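Long-range contacts in chorismate mutase (Burkholderia thailandensis, PDB 6CNZ), which probably catalyses the rearrangement of chorismate to prephenate, the branch-point step toward phenylalanine and tyrosine, as an all-helical type II chorismate mutase: residues A24-A29 with Q159-L163; L54-E59 with A72-D77. All coordinates share one frame; numbering follows the deposited sequence.

Interaction 1: A24-A29 with Q159-L163; sequences ASQRLA and QKDAL. With NO3 (nitrate ion), chain G; NO3 (nitrate ion), chain I.
L28 meets the helix turn Q159-L163 with one methyl above all: CD2 reaches the backbone, 3.3 Å from N of L163 and 3.4 Å from O of Q159, while CD1 lies farther off, 4.1 Å from CB of A162. CG of L28 stands anti to the backbone N (chi1 -171°), which sends the branched end across the gap to the other helix. There CD2 also packs on CB of A162 and CB of L163, so that a single methyl seats itself against a full turn of backbone. One turn back along helix 15-29, the roles are reversed. L163 now supplies the probing methyl, and its CD1 rests against the backbone of S25 and, at 4.2 Å, on CB of A24.

The polar side of the contact is joined through a nitrate ion, probably taken up from the crystallisation liquor. Its O1 accepts from OG of S25 at 2.8 Å and from NE2 of Q159 at 3.0 Å, the latter with a nearly straight N-H...O angle of 166°. The two donors thus share one acceptor without bonding to each other, and the ion's O3 lies 3.3 Å from CD2 of L163. The same amide nitrogen of Q159 packs against A29.

In the next shell, OG of S25 takes part in a weak hydrogen bond with NE1 of W149, and D156 OD1 accepts from the backbone N of Q159. Around the pair, helix 69-96 covers L28 and Q159 through L86, helix 138-153 sets W149 against L163, and R27 packs along helix 107-129 while gripping a second nitrate through NH1 and NH2. Q26 faces Q26 of the second subunit, placing helix 15-29 between the short helix 157-166 and the dimer partner.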
# COMPACT_ATOMS: atom_id res chain seq x y z
N ALA A 24 1.68 1.58 -7.38
CA ALA A 24 3.11 1.58 -7.70
C ALA A 24 3.93 1.88 -6.46
O ALA A 24 4.99 1.29 -6.25
CB ALA A 24 3.42 2.62 -8.79
N SER A 25 3.45 2.79 -5.63
CA SER A 25 4.14 3.09 -4.39
C SER A 25 4.09 1.91 -3.43
O SER A 25 5.07 1.59 -2.76
CB SER A 25 3.53 4.35 -3.76
OG SER A 25 3.99 4.54 -2.44
N GLN A 26 2.93 1.24 -3.38
CA GLN A 26 2.79 0.06 -2.54
C GLN A 26 3.78 -1.03 -2.96
O GLN A 26 4.43 -1.64 -2.11
CB GLN A 26 1.34 -0.43 -2.60
CG GLN A 26 0.98 -1.53 -1.63
CD GLN A 26 -0.52 -1.86 -1.60
OE1 GLN A 26 -1.37 -1.05 -1.98
NE2 GLN A 26 -0.85 -3.06 -1.15
N ARG A 27 3.92 -1.26 -4.26
CA ARG A 27 4.88 -2.26 -4.72
C ARG A 27 6.31 -1.84 -4.40
O ARG A 27 7.12 -2.66 -3.94
CB ARG A 27 4.73 -2.50 -6.22
CG ARG A 27 5.44 -3.74 -6.72
CD ARG A 27 5.56 -3.74 -8.24
NE ARG A 27 5.95 -5.05 -8.74
CZ ARG A 27 7.20 -5.47 -8.82
NH1 ARG A 27 8.19 -4.67 -8.45
NH2 ARG A 27 7.45 -6.69 -9.26
N LEU A 28 6.62 -0.56 -4.60
CA LEU A 28 7.97 -0.06 -4.34
C LEU A 28 8.33 -0.18 -2.86
O LEU A 28 9.50 -0.38 -2.54
CB LEU A 28 8.07 1.39 -4.80
CG LEU A 28 9.44 2.05 -4.80
CD1 LEU A 28 10.47 1.16 -5.56
CD2 LEU A 28 9.37 3.48 -5.40
N ALA A 29 7.36 -0.05 -1.96
CA ALA A 29 7.67 -0.14 -0.55
C ALA A 29 8.13 -1.53 -0.14
O ALA A 29 8.81 -1.68 0.88
CB ALA A 29 6.46 0.29 0.29
N GLN A 159 13.38 6.58 -2.01
CA GLN A 159 12.15 5.92 -2.44
C GLN A 159 11.32 6.84 -3.31
O GLN A 159 10.78 6.41 -4.34
CB GLN A 159 11.32 5.44 -1.24
CG GLN A 159 9.97 4.88 -1.70
CD GLN A 159 9.35 3.90 -0.73
OE1 GLN A 159 10.02 3.39 0.16
NE2 GLN A 159 8.04 3.65 -0.89
N LYS A 160 11.23 8.12 -2.93
CA LYS A 160 10.51 9.09 -3.74
C LYS A 160 11.13 9.25 -5.12
O LYS A 160 10.41 9.37 -6.11
CB LYS A 160 10.47 10.43 -3.00
CG LYS A 160 9.54 10.42 -1.79
CD LYS A 160 9.31 11.85 -1.30
CE LYS A 160 10.63 12.52 -1.01
NZ LYS A 160 10.43 13.79 -0.28
N ASP A 161 12.47 9.25 -5.21
CA ASP A 161 13.12 9.28 -6.52
C ASP A 161 12.77 8.03 -7.33
O ASP A 161 12.45 8.12 -8.53
CB ASP A 161 14.63 9.40 -6.36
CG ASP A 161 15.07 10.82 -6.00
OD1 ASP A 161 14.21 11.72 -5.94
OD2 ASP A 161 16.29 11.02 -5.77
N ALA A 162 12.81 6.87 -6.69
CA ALA A 162 12.51 5.63 -7.40
C ALA A 162 11.06 5.60 -7.87
O ALA A 162 10.77 4.99 -8.90
CB ALA A 162 12.83 4.42 -6.51
N LEU A 163 10.14 6.23 -7.13
CA LEU A 163 8.75 6.25 -7.59
C LEU A 163 8.62 7.01 -8.91
O LEU A 163 7.83 6.62 -9.77
CB LEU A 163 7.83 6.87 -6.53
CG LEU A 163 6.33 7.04 -6.81
CD1 LEU A 163 5.63 5.71 -6.99
CD2 LEU A 163 5.66 7.81 -5.67
N NO3 G . 6.61 6.63 -2.53
O1 NO3 G . 6.58 5.40 -2.85
O2 NO3 G . 7.72 7.22 -2.34
O3 NO3 G . 5.52 7.27 -2.39
N NO3 I . 10.98 -7.37 -9.24
O1 NO3 I . 10.87 -6.12 -9.03
O2 NO3 I . 10.04 -8.16 -8.92
O3 NO3 I . 12.04 -7.84 -9.76

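Interaction 2: L54-E59 with A72-D77; sequences LLTDVE and ARTFFD
V58 and L55 face F76 and R73 in a helical hairpin, where helix 48-64 turns back through a short connection into helix 69-96 and the two segments run at 147° to each other. Both V58 methyls reach F76: CG1 wedges between A72, touching its CB at 3.8 Å, and the ring atom CD1, whereas CG2 sits over the centre of the ring in a CH-pi contact, 3.6 Å from the centroid and only 13° off the normal.

R73 can be followed outward. Its CG stands anti to the backbone N (chi1 -179°), and the chain runs extended to NE, which carries the guanidinium past E59. CB packs on CG of E59, CG lies at the limit of contact with CD2 of L55, and CD passes 3.5 Å from OE1 of E59. CB of L55 lies over one guanidinium face, 3.8 Å above the plane and displaced toward the rim. NH1 and OE1 of E59 form a salt bridge, modelled doubtfully short at 2.5 Å and bent, the carboxylate almost perpendicular to the guanidinium, and NH2 gives a hydrogen bond to a water that also bonds OG1 of T56.

Helix 107-129 packs on F76 through L122 and I123, giving its ring a hydrophobic setting. L55 meanwhile has its CD2 on CB of F76 at 3.7 Å and its CD1 3.2 Å from OD1 of D77.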
# COMPACT_ATOMS: atom_id res chain seq x y z
N LEU A 54 9.12 -12.62 -14.86
CA LEU A 54 8.06 -11.68 -14.52
C LEU A 54 7.55 -10.95 -15.76
O LEU A 54 6.34 -10.85 -15.98
CB LEU A 54 8.56 -10.70 -13.47
CG LEU A 54 7.63 -9.52 -13.20
CD1 LEU A 54 6.27 -10.00 -12.70
CD2 LEU A 54 8.26 -8.55 -12.20
N LEU A 55 8.47 -10.45 -16.59
CA LEU A 55 8.04 -9.68 -17.75
C LEU A 55 7.31 -10.55 -18.76
O LEU A 55 6.38 -10.08 -19.43
CB LEU A 55 9.24 -8.98 -18.40
CG LEU A 55 9.96 -7.93 -17.53
CD1 LEU A 55 11.37 -7.67 -18.05
CD2 LEU A 55 9.17 -6.61 -17.44
N THR A 56 7.72 -11.82 -18.90
CA THR A 56 6.97 -12.74 -19.75
C THR A 56 5.54 -12.89 -19.24
O THR A 56 4.58 -12.76 -20.00
CB THR A 56 7.68 -14.10 -19.81
OG1 THR A 56 8.87 -13.98 -20.60
CG2 THR A 56 6.78 -15.17 -20.42
N ASP A 57 5.39 -13.12 -17.93
CA ASP A 57 4.06 -13.21 -17.35
C ASP A 57 3.26 -11.92 -17.55
O ASP A 57 2.06 -11.96 -17.82
CB ASP A 57 4.17 -13.56 -15.86
CG ASP A 57 2.83 -13.94 -15.25
OD1 ASP A 57 2.17 -14.84 -15.80
OD2 ASP A 57 2.44 -13.35 -14.22
N VAL A 58 3.92 -10.77 -17.40
CA VAL A 58 3.22 -9.49 -17.58
C VAL A 58 2.66 -9.38 -18.99
O VAL A 58 1.55 -8.89 -19.19
CB VAL A 58 4.15 -8.32 -17.24
CG1 VAL A 58 3.68 -7.02 -17.93
CG2 VAL A 58 4.25 -8.15 -15.72
N GLU A 59 3.43 -9.83 -19.98
CA GLU A 59 2.95 -9.72 -21.35
C GLU A 59 1.71 -10.59 -21.56
O GLU A 59 0.75 -10.17 -22.21
CB GLU A 59 4.06 -10.09 -22.34
CG GLU A 59 5.06 -8.96 -22.58
CD GLU A 59 5.87 -9.16 -23.85
OE1 GLU A 59 7.11 -9.24 -23.77
OE2 GLU A 59 5.25 -9.23 -24.93
N ALA A 72 2.52 -2.60 -21.19
CA ALA A 72 2.62 -3.22 -19.87
C ALA A 72 4.05 -3.67 -19.58
O ALA A 72 4.54 -3.49 -18.47
CB ALA A 72 1.65 -4.39 -19.77
N ARG A 73 4.73 -4.24 -20.58
CA ARG A 73 6.10 -4.71 -20.36
C ARG A 73 7.01 -3.55 -19.97
O ARG A 73 7.73 -3.62 -18.96
CB ARG A 73 6.64 -5.41 -21.60
CG ARG A 73 8.06 -5.95 -21.41
CD ARG A 73 8.74 -6.37 -22.72
NE ARG A 73 10.00 -7.04 -22.42
CZ ARG A 73 10.12 -8.35 -22.20
NH1 ARG A 73 9.05 -9.14 -22.27
NH2 ARG A 73 11.30 -8.88 -21.92
N THR A 74 6.98 -2.47 -20.75
CA THR A 74 7.77 -1.30 -20.42
C THR A 74 7.46 -0.79 -19.02
O THR A 74 8.37 -0.48 -18.25
CB THR A 74 7.51 -0.19 -21.45
OG1 THR A 74 8.00 -0.62 -22.71
CG2 THR A 74 8.22 1.09 -21.05
N PHE A 75 6.17 -0.71 -18.67
CA PHE A 75 5.80 -0.28 -17.33
C PHE A 75 6.42 -1.17 -16.27
O PHE A 75 6.86 -0.68 -15.22
CB PHE A 75 4.28 -0.25 -17.18
CG PHE A 75 3.79 0.15 -15.80
CD1 PHE A 75 3.79 1.49 -15.42
CD2 PHE A 75 3.31 -0.80 -14.92
CE1 PHE A 75 3.34 1.87 -14.16
CE2 PHE A 75 2.85 -0.43 -13.65
CZ PHE A 75 2.86 0.92 -13.27
N PHE A 76 6.51 -2.48 -16.53
CA PHE A 76 7.10 -3.34 -15.52
C PHE A 76 8.62 -3.34 -15.59
O PHE A 76 9.27 -3.50 -14.55
CB PHE A 76 6.51 -4.76 -15.59
CG PHE A 76 5.25 -4.91 -14.76
CD1 PHE A 76 4.02 -4.51 -15.25
CD2 PHE A 76 5.32 -5.42 -13.47
CE1 PHE A 76 2.86 -4.63 -14.48
CE2 PHE A 76 4.16 -5.54 -12.69
CZ PHE A 76 2.93 -5.15 -13.21
N ASP A 77 9.21 -3.09 -16.77
CA ASP A 77 10.63 -2.72 -16.81
C ASP A 77 10.93 -1.61 -15.81
O ASP A 77 11.91 -1.69 -15.06
CB ASP A 77 11.03 -2.26 -18.21
CG ASP A 77 11.32 -3.41 -19.16
OD1 ASP A 77 11.59 -4.54 -18.68
OD2 ASP A 77 11.29 -3.18 -20.39
O HOH W 1 11.09 -11.92 -20.67

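Interactions 1 and 2 lie about 17 Å apart between centres, and use four different helices of one all-helical chain. Along the sequence, segment 24-29 comes first, then both segments of interaction 2, and finally 159-163. The fold therefore combines a local closure, the hairpin of helices 48-64 and 69-96, with a long-range one that brings helix 157-166 back to helix 15-29. Helix 69-96 belongs to the hairpin and also runs past interaction 1, where its Q79 meets A24. The two contacts touch directly, NH2 of R27 lying 3.6 Å from CD2 of L54, so the guanidinium of R27, on the side of helix 15-29 away from helix 157-166, packs on the first helix of the hairpin.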